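Local coordinates for diguanylate cyclase (Marinobacter aquaeolei VT8, PDB 3IGN), which probably makes the second messenger cyclic di-GMP from two GTP molecules through its GGDEF domain, the part present here with c-di-GMP bound, at residues A[30-33]-A[37-40]; A[129-134]-A[157-162]; A[135-140]-A[145-150]. All blocks are in the same frame, centred on the assembly; numbering follows the deposited sequence.

Contact 1: residues A[30-33]-A[37-40]; sequences YERF and GQAT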
loop_
_atom_site.group_PDB
_atom_site.type_symbol
_atom_site.label_atom_id
_atom_site.label_comp_id
_atom_site.label_asym_id
_atom_site.label_seq_id
_atom_site.Cartn_x
_atom_site.Cartn_y
_atom_site.Cartn_z
ATOM N N TYR A 30 9.658 -12.988 -3.536
ATOM C CA TYR A 30 9.252 -14.248 -2.913
ATOM C C TYR A 30 10.273 -15.346 -3.225
ATOM O O TYR A 30 10.698 -16.081 -2.331
ATOM C CB TYR A 30 7.865 -14.679 -3.428
ATOM C CG TYR A 30 7.437 -16.049 -2.961
ATOM C CD1 TYR A 30 6.887 -16.234 -1.690
ATOM C CD2 TYR A 30 7.623 -17.169 -3.765
ATOM C CE1 TYR A 30 6.541 -17.502 -1.229
ATOM C CE2 TYR A 30 7.284 -18.447 -3.314
ATOM C CZ TYR A 30 6.748 -18.601 -2.042
ATOM O OH TYR A 30 6.465 -19.858 -1.564
ATOM N N GLU A 31 10.670 -15.464 -4.489
ATOM C CA GLU A 31 11.650 -16.487 -4.870
ATOM C C GLU A 31 13.029 -16.200 -4.281
ATOM O O GLU A 31 13.784 -17.132 -3.982
ATOM C CB GLU A 31 11.747 -16.612 -6.397
ATOM C CG GLU A 31 10.553 -17.300 -7.040
ATOM C CD GLU A 31 10.354 -18.732 -6.547
ATOM O OE1 GLU A 31 11.338 -19.367 -6.092
ATOM O OE2 GLU A 31 9.217 -19.231 -6.628
ATOM N N ARG A 32 13.361 -14.923 -4.105
ATOM C CA ARG A 32 14.640 -14.548 -3.515
ATOM C C ARG A 32 14.632 -15.032 -2.068
ATOM O O ARG A 32 15.620 -15.580 -1.581
ATOM C CB ARG A 32 14.840 -13.033 -3.562
ATOM C CG ARG A 32 16.222 -12.560 -3.096
ATOM C CD ARG A 32 16.417 -11.068 -3.396
ATOM N NE ARG A 32 17.659 -10.537 -2.831
ATOM C CZ ARG A 32 18.411 -9.618 -3.424
ATOM N NH1 ARG A 32 18.044 -9.124 -4.603
ATOM N NH2 ARG A 32 19.543 -9.212 -2.864
ATOM N N PHE A 33 13.495 -14.848 -1.399
ATOM C CA PHE A 33 13.336 -15.304 -0.017
ATOM C C PHE A 33 13.426 -16.834 0.078
ATOM O O PHE A 33 14.092 -17.369 0.966
ATOM C CB PHE A 33 11.977 -14.867 0.549
ATOM C CG PHE A 33 11.621 -15.554 1.853
ATOM C CD1 PHE A 33 12.061 -15.036 3.075
ATOM C CD2 PHE A 33 10.897 -16.747 1.849
ATOM C CE1 PHE A 33 11.787 -15.699 4.275
ATOM C CE2 PHE A 33 10.618 -17.422 3.043
ATOM C CZ PHE A 33 11.063 -16.897 4.256
ATOM N N GLY A 37 16.237 -16.614 2.380
ATOM C CA GLY A 37 15.661 -16.394 3.706
ATOM C C GLY A 37 15.756 -15.033 4.372
ATOM O O GLY A 37 15.626 -14.929 5.602
ATOM N N GLN A 38 15.978 -13.985 3.585
ATOM C CA GLN A 38 16.097 -12.637 4.123
ATOM C C GLN A 38 14.772 -12.128 4.677
ATOM O O GLN A 38 13.708 -12.545 4.234
ATOM C CB GLN A 38 16.566 -11.668 3.029
ATOM C CG GLN A 38 15.465 -11.208 2.039
ATOM C CD GLN A 38 15.137 -12.239 0.956
ATOM O OE1 GLN A 38 15.825 -13.258 0.815
ATOM N NE2 GLN A 38 14.082 -11.967 0.180
ATOM N N ALA A 39 14.838 -11.235 5.655
ATOM C CA ALA A 39 13.619 -10.663 6.200
ATOM C C ALA A 39 13.038 -9.825 5.065
ATOM O O ALA A 39 13.755 -9.087 4.392
ATOM C CB ALA A 39 13.933 -9.779 7.394
ATOM N N THR A 40 11.747 -9.969 4.821
ATOM C CA THR A 40 11.111 -9.198 3.769
ATOM C C THR A 40 9.634 -9.148 4.116
ATOM O O THR A 40 9.063 -10.127 4.586
ATOM C CB THR A 40 11.341 -9.825 2.370
ATOM O OG1 THR A 40 10.855 -8.925 1.364
ATOM C CG2 THR A 40 10.639 -11.154 2.246
#
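Phe-33 O accepts a 2.7 Å hydrogen bond from Gly-37 N, the residue four places on, with an N-H...O angle of 149°. This bond marks the C-terminal end of helix 19-36 in the GGDEF domain. Gly-37 is the first residue to leave helical backbone angles: its phi is positive (68°), a conformation suited to a residue without a side chain, and it turns the chain back beside the last turns of the helix toward strand 40-47. The CA atoms of Phe-33 and Gly-37 are 4.5 Å apart.

Gln-38 follows and folds its side chain against the helix. With chi1 at 79°, its CG is wedged beside both the backbone N and C, and a bend at chi2 carries the amide back over the Arg-32/Phe-33 backbone. There OE1 of Gln-38 comes within 3.3 Å of Phe-33 CA, while its NE2 is 3.6 Å from Phe-33 CB. The amide makes no hydrogen bond to 30-33; NE2 has a weak one to Glu-29 OE2, one turn before Phe-33, and that carboxylate oxygen is also weakly bonded by Thr-40 OG1. The aliphatic part of Arg-32 crosses the Gln-38 side chain at about a right angle, with Arg-32 CG 4.0 Å from Gln-38 NE2. Shortening Gln-38 to an alanine is likely to take a weak donor from Glu-29 OE2 and open a gap beside the Phe-33 backbone.

The Phe-33 ring meets the loop at its edge, where Gln-38 O lies in the ring plane, 3.2 Å from CD1. In Thr-40, first residue of the strand, the bond from CA to CB heads toward the helix, and its CG2 approaches the same ring obliquely, 4.2 Å from Phe-33 CD1.

Contact 2: residues A[129-134]-A[157-162]; sequences TVSMGI and KAKESG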
loop_
_atom_site.group_PDB
_atom_site.type_symbol
_atom_site.label_atom_id
_atom_site.label_comp_id
_atom_site.label_asym_id
_atom_site.label_seq_id
_atom_site.Cartn_x
_atom_site.Cartn_y
_atom_site.Cartn_z
ATOM N N THR A 129 -8.099 9.009 5.746
ATOM C CA THR A 129 -7.133 8.111 6.354
ATOM C C THR A 129 -6.981 6.845 5.534
ATOM O O THR A 129 -7.706 6.627 4.561
ATOM C CB THR A 129 -7.554 7.706 7.781
ATOM O OG1 THR A 129 -8.844 7.082 7.743
ATOM C CG2 THR A 129 -7.600 8.923 8.693
ATOM N N VAL A 130 -6.027 6.013 5.934
ATOM C CA VAL A 130 -5.785 4.747 5.256
ATOM C C VAL A 130 -5.714 3.635 6.286
ATOM O O VAL A 130 -5.372 3.861 7.449
ATOM C CB VAL A 130 -4.442 4.734 4.476
ATOM C CG1 VAL A 130 -4.554 5.560 3.193
ATOM C CG2 VAL A 130 -3.336 5.271 5.361
ATOM N N SER A 131 -6.056 2.433 5.846
ATOM C CA SER A 131 -5.981 1.246 6.690
ATOM C C SER A 131 -4.830 0.476 6.050
ATOM O O SER A 131 -4.731 0.432 4.832
ATOM C CB SER A 131 -7.282 0.435 6.610
ATOM O OG SER A 131 -8.316 1.067 7.359
HETATM N N MSE A 132 -3.965 -0.123 6.856
HETATM C CA MSE A 132 -2.819 -0.840 6.300
HETATM C C MSE A 132 -2.586 -2.218 6.905
HETATM O O MSE A 132 -2.745 -2.416 8.110
HETATM C CB MSE A 132 -1.561 0.012 6.484
HETATM C CG MSE A 132 -1.771 1.479 6.120
HETATM SE SE MSE A 132 -0.192 2.563 6.375
HETATM C CE MSE A 132 -0.369 2.904 8.221
ATOM N N GLY A 133 -2.198 -3.162 6.052
ATOM C CA GLY A 133 -1.920 -4.516 6.493
ATOM C C GLY A 133 -0.501 -4.906 6.141
ATOM O O GLY A 133 -0.052 -4.662 5.024
ATOM N N ILE A 134 0.198 -5.517 7.093
ATOM C CA ILE A 134 1.589 -5.933 6.909
ATOM C C ILE A 134 1.729 -7.440 7.078
ATOM O O ILE A 134 1.132 -8.030 7.972
ATOM C CB ILE A 134 2.515 -5.275 7.967
ATOM C CG1 ILE A 134 2.574 -3.762 7.775
ATOM C CG2 ILE A 134 3.926 -5.882 7.895
ATOM C CD1 ILE A 134 3.186 -3.053 8.976
ATOM N N LYS A 157 -8.466 -6.797 8.684
ATOM C CA LYS A 157 -8.566 -6.680 10.132
ATOM C C LYS A 157 -8.413 -5.215 10.539
ATOM O O LYS A 157 -9.088 -4.744 11.452
ATOM C CB LYS A 157 -7.483 -7.520 10.818
ATOM C CG LYS A 157 -7.668 -9.034 10.691
ATOM C CD LYS A 157 -6.505 -9.784 11.344
ATOM C CE LYS A 157 -6.668 -11.305 11.274
ATOM N NZ LYS A 157 -7.444 -11.867 12.428
ATOM N N ALA A 158 -7.519 -4.492 9.866
ATOM C CA ALA A 158 -7.308 -3.080 10.185
ATOM C C ALA A 158 -8.583 -2.285 9.921
ATOM O O ALA A 158 -8.944 -1.393 10.697
ATOM C CB ALA A 158 -6.149 -2.507 9.346
ATOM N N LYS A 159 -9.254 -2.609 8.824
ATOM C CA LYS A 159 -10.486 -1.924 8.438
ATOM C C LYS A 159 -11.626 -2.233 9.394
ATOM O O LYS A 159 -12.358 -1.336 9.811
ATOM C CB LYS A 159 -10.904 -2.334 7.025
ATOM C CG LYS A 159 -9.858 -2.013 5.968
ATOM C CD LYS A 159 -10.430 -1.963 4.555
ATOM C CE LYS A 159 -10.371 -3.302 3.848
ATOM N NZ LYS A 159 -10.370 -3.089 2.368
ATOM N N GLU A 160 -11.764 -3.511 9.727
ATOM C CA GLU A 160 -12.818 -3.975 10.615
ATOM C C GLU A 160 -12.563 -3.588 12.060
ATOM O O GLU A 160 -13.500 -3.457 12.843
ATOM C CB GLU A 160 -12.955 -5.495 10.496
ATOM C CG GLU A 160 -13.685 -5.944 9.248
ATOM C CD GLU A 160 -15.141 -5.507 9.255
ATOM O OE1 GLU A 160 -15.923 -6.029 10.074
ATOM O OE2 GLU A 160 -15.499 -4.628 8.453
ATOM N N SER A 161 -11.294 -3.375 12.389
ATOM C CA SER A 161 -10.867 -3.038 13.741
ATOM C C SER A 161 -10.896 -1.550 14.100
ATOM O O SER A 161 -10.472 -1.172 15.192
ATOM C CB SER A 161 -9.454 -3.573 13.971
ATOM O OG SER A 161 -9.137 -3.589 15.347
ATOM N N GLY A 162 -11.377 -0.710 13.193
ATOM C CA GLY A 162 -11.444 0.710 13.492
ATOM C C GLY A 162 -10.916 1.645 12.418
ATOM O O GLY A 162 -11.203 2.839 12.451
#
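Ser-131 OG is hydrogen-bonded to Asp-48 OD1, and across the contact its nearest atoms are carbons of Lys-159: CG is 3.7 Å and CA 3.8 Å from this OG. The serine lies on strand 130-136 and the lysine on the last turn of helix 144-160, so the pair joins two elements of a beta-alpha-beta unit completed by strand 166-168. The bond from CA to CB of Ser-131 is aimed at the helix, and its CB is 3.6 Å from Lys-159 CG. Beside it Ala-158, also directed at the strand, sets its methyl against the backbone: Ala-158 CB lies 3.6 Å from Met-132 O and 4.2 Å from Ser-131 CB. The small side chains permit a close approach, with 5.7 Å between the CA atoms of Ser-131 and Ala-158.

From CG onward the lysine leaves the serine; a bend at chi3 (-91°) takes NZ to a salt bridge with Asp-46 OD2. Just beyond, Gly-162 ends the helix in a Schellman motif.

No hydrogen bond crosses between strand and helix. Van der Waals packing, mostly of small aliphatic groups but including a methyl against a carbonyl oxygen, joins them here, while the polar ends are held by neighbouring aspartates and not by each other.

Contact 3: residues A[135-140]-A[145-150]; sequences AQLTET and MQWMQK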
loop_
_atom_site.group_PDB
_atom_site.type_symbol
_atom_site.label_atom_id
_atom_site.label_comp_id
_atom_site.label_asym_id
_atom_site.label_seq_id
_atom_site.Cartn_x
_atom_site.Cartn_y
_atom_site.Cartn_z
ATOM N N ALA A 135 2.514 -8.064 6.209
ATOM C CA ALA A 135 2.764 -9.483 6.323
ATOM C C ALA A 135 4.225 -9.756 6.012
ATOM O O ALA A 135 4.676 -9.578 4.874
ATOM C CB ALA A 135 1.866 -10.283 5.370
ATOM N N GLN A 136 4.979 -10.150 7.030
ATOM C CA GLN A 136 6.372 -10.499 6.794
ATOM C C GLN A 136 6.305 -11.905 6.214
ATOM O O GLN A 136 5.489 -12.723 6.637
ATOM C CB GLN A 136 7.190 -10.498 8.091
ATOM C CG GLN A 136 8.594 -11.101 7.890
ATOM C CD GLN A 136 9.523 -10.864 9.068
ATOM O OE1 GLN A 136 9.133 -10.262 10.063
ATOM N NE2 GLN A 136 10.769 -11.342 8.955
ATOM N N LEU A 137 7.149 -12.186 5.234
ATOM C CA LEU A 137 7.163 -13.494 4.611
ATOM C C LEU A 137 7.816 -14.560 5.482
ATOM O O LEU A 137 8.911 -14.363 6.003
ATOM C CB LEU A 137 7.885 -13.405 3.264
ATOM C CG LEU A 137 7.968 -14.653 2.379
ATOM C CD1 LEU A 137 6.585 -15.221 2.104
ATOM C CD2 LEU A 137 8.668 -14.282 1.068
ATOM N N THR A 138 7.119 -15.680 5.649
ATOM C CA THR A 138 7.621 -16.816 6.420
ATOM C C THR A 138 7.738 -17.965 5.422
ATOM O O THR A 138 7.476 -17.788 4.236
ATOM C CB THR A 138 6.634 -17.240 7.526
ATOM O OG1 THR A 138 5.513 -17.911 6.935
ATOM C CG2 THR A 138 6.144 -16.031 8.293
ATOM N N GLU A 139 8.134 -19.145 5.887
ATOM C CA GLU A 139 8.252 -20.287 4.990
ATOM C C GLU A 139 6.896 -20.895 4.633
ATOM O O GLU A 139 6.808 -21.733 3.742
ATOM C CB GLU A 139 9.118 -21.383 5.628
ATOM C CG GLU A 139 10.603 -21.074 5.692
ATOM C CD GLU A 139 11.408 -22.251 6.216
ATOM O OE1 GLU A 139 10.884 -23.386 6.166
ATOM O OE2 GLU A 139 12.560 -22.050 6.659
ATOM N N THR A 140 5.834 -20.471 5.307
ATOM C CA THR A 140 4.528 -21.066 5.040
ATOM C C THR A 140 3.904 -20.821 3.663
ATOM O O THR A 140 3.565 -21.778 2.972
ATOM C CB THR A 140 3.531 -20.692 6.145
ATOM O OG1 THR A 140 4.110 -21.019 7.416
ATOM C CG2 THR A 140 2.233 -21.478 5.989
HETATM N N MSE A 145 1.287 -15.354 -4.139
HETATM C CA MSE A 145 -0.087 -14.924 -3.956
HETATM C C MSE A 145 -0.601 -15.250 -2.563
HETATM O O MSE A 145 -1.426 -14.522 -2.022
HETATM C CB MSE A 145 -0.964 -15.534 -5.042
HETATM C CG MSE A 145 -0.535 -15.052 -6.407
HETATM SE SE MSE A 145 -1.729 -15.576 -7.798
HETATM C CE MSE A 145 -3.111 -14.264 -7.463
ATOM N N GLN A 146 -0.097 -16.325 -1.969
ATOM C CA GLN A 146 -0.507 -16.681 -0.612
ATOM C C GLN A 146 0.110 -15.682 0.369
ATOM O O GLN A 146 -0.427 -15.443 1.448
ATOM C CB GLN A 146 -0.089 -18.125 -0.295
ATOM C CG GLN A 146 -0.958 -19.151 -1.021
ATOM C CD GLN A 146 -0.531 -20.586 -0.769
ATOM O OE1 GLN A 146 0.197 -20.873 0.186
ATOM N NE2 GLN A 146 -0.991 -21.499 -1.620
ATOM N N TRP A 147 1.239 -15.093 -0.023
ATOM C CA TRP A 147 1.914 -14.083 0.785
ATOM C C TRP A 147 1.048 -12.816 0.720
ATOM O O TRP A 147 0.775 -12.171 1.735
ATOM C CB TRP A 147 3.316 -13.816 0.205
ATOM C CG TRP A 147 4.112 -12.743 0.898
ATOM C CD1 TRP A 147 3.960 -12.295 2.182
ATOM C CD2 TRP A 147 5.230 -12.030 0.356
ATOM N NE1 TRP A 147 4.914 -11.348 2.474
ATOM C CE2 TRP A 147 5.709 -11.168 1.373
ATOM C CE3 TRP A 147 5.875 -12.034 -0.891
ATOM C CZ2 TRP A 147 6.809 -10.317 1.184
ATOM C CZ3 TRP A 147 6.978 -11.177 -1.079
ATOM C CH2 TRP A 147 7.425 -10.337 -0.045
HETATM N N MSE A 148 0.613 -12.470 -0.484
HETATM C CA MSE A 148 -0.230 -11.299 -0.664
HETATM C C MSE A 148 -1.531 -11.474 0.120
HETATM O O MSE A 148 -2.077 -10.508 0.667
HETATM C CB MSE A 148 -0.531 -11.098 -2.149
HETATM C CG MSE A 148 0.669 -10.642 -2.953
HETATM SE SE MSE A 148 0.187 -10.238 -4.787
HETATM C CE MSE A 148 -1.278 -9.038 -4.423
ATOM N N GLN A 149 -2.023 -12.706 0.155
ATOM C CA GLN A 149 -3.253 -13.017 0.866
ATOM C C GLN A 149 -3.131 -12.691 2.344
ATOM O O GLN A 149 -4.056 -12.153 2.938
ATOM C CB GLN A 149 -3.620 -14.492 0.685
ATOM C CG GLN A 149 -4.886 -14.901 1.423
ATOM C CD GLN A 149 -5.436 -16.230 0.945
ATOM O OE1 GLN A 149 -5.000 -16.763 -0.079
ATOM N NE2 GLN A 149 -6.409 -16.769 1.673
ATOM N N LYS A 150 -1.988 -13.013 2.943
ATOM C CA LYS A 150 -1.778 -12.734 4.361
ATOM C C LYS A 150 -1.787 -11.240 4.655
ATOM O O LYS A 150 -2.327 -10.804 5.675
ATOM C CB LYS A 150 -0.459 -13.348 4.845
ATOM C CG LYS A 150 -0.476 -14.863 4.902
ATOM C CD LYS A 150 -1.594 -15.385 5.805
ATOM C CE LYS A 150 -1.182 -15.466 7.265
ATOM N NZ LYS A 150 -2.283 -16.039 8.093
#
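Trp-147 and Leu-137 both swing CG opposite the backbone N (chi1 177° and -177°), which brings the indole under the leucine while the two side chains cross at about a right angle. Leu-137 CB sits over one face of the ring system, 3.6 Å from CE2 of Trp-147. Its CD1 forms a CH-pi contact with the five-membered ring of Trp-147, 3.8 Å from the centroid and nearly on the ring normal; its CD2 reaches the six-membered ring, 4.1 Å from CZ3 of Trp-147.

The indole is also fixed at its edge. Trp-147 NE1 donates to Ala-135 O at 3.0 Å and 161°, the oxygen lying close to the ring plane although the donor stands above the carbonyl plane. This bond satisfies the buried N-H and, with the leucine on the face, restricts the ring's rotation. Farther along the helix, Lys-150 CB meets Ala-135 CB at 3.9 Å.

After Leu-137 the chain turns: Thr-138 OG1 accepts from Thr-140 N at 3.1 Å, an ST turn. With Val-26 of helix 19-36 and Leu-42 also touching the Trp-147 side chain, this is helix-on-sheet packing where the loop after strand 130-136 leads into helix 144-160 in the GGDEF domain's beta-alpha-beta unit.

In the fold
From the N terminus, contact 1 comes first, closing the turn that takes the chain from helix 19-36 into strand 40-47. Contact 2 opens later, at strand 130-136, and closes at the end of helix 144-160; contact 3 nests inside that loop, spanning the turn between the same elements. None cross. Contacts 1 and 2 do not touch; contacts 1 and 3 do: Thr-40 O is 2.9 Å from Leu-137 N, a probable hydrogen bond from the residue after strand 130-136 to the start of antiparallel strand 40-47, and Phe-33 packs on Leu-137. Contacts 2 and 3 fix the two ends of helix 144-160 against strand 130-136; contact 1 fixes the end of helix 19-36 beside contact 3.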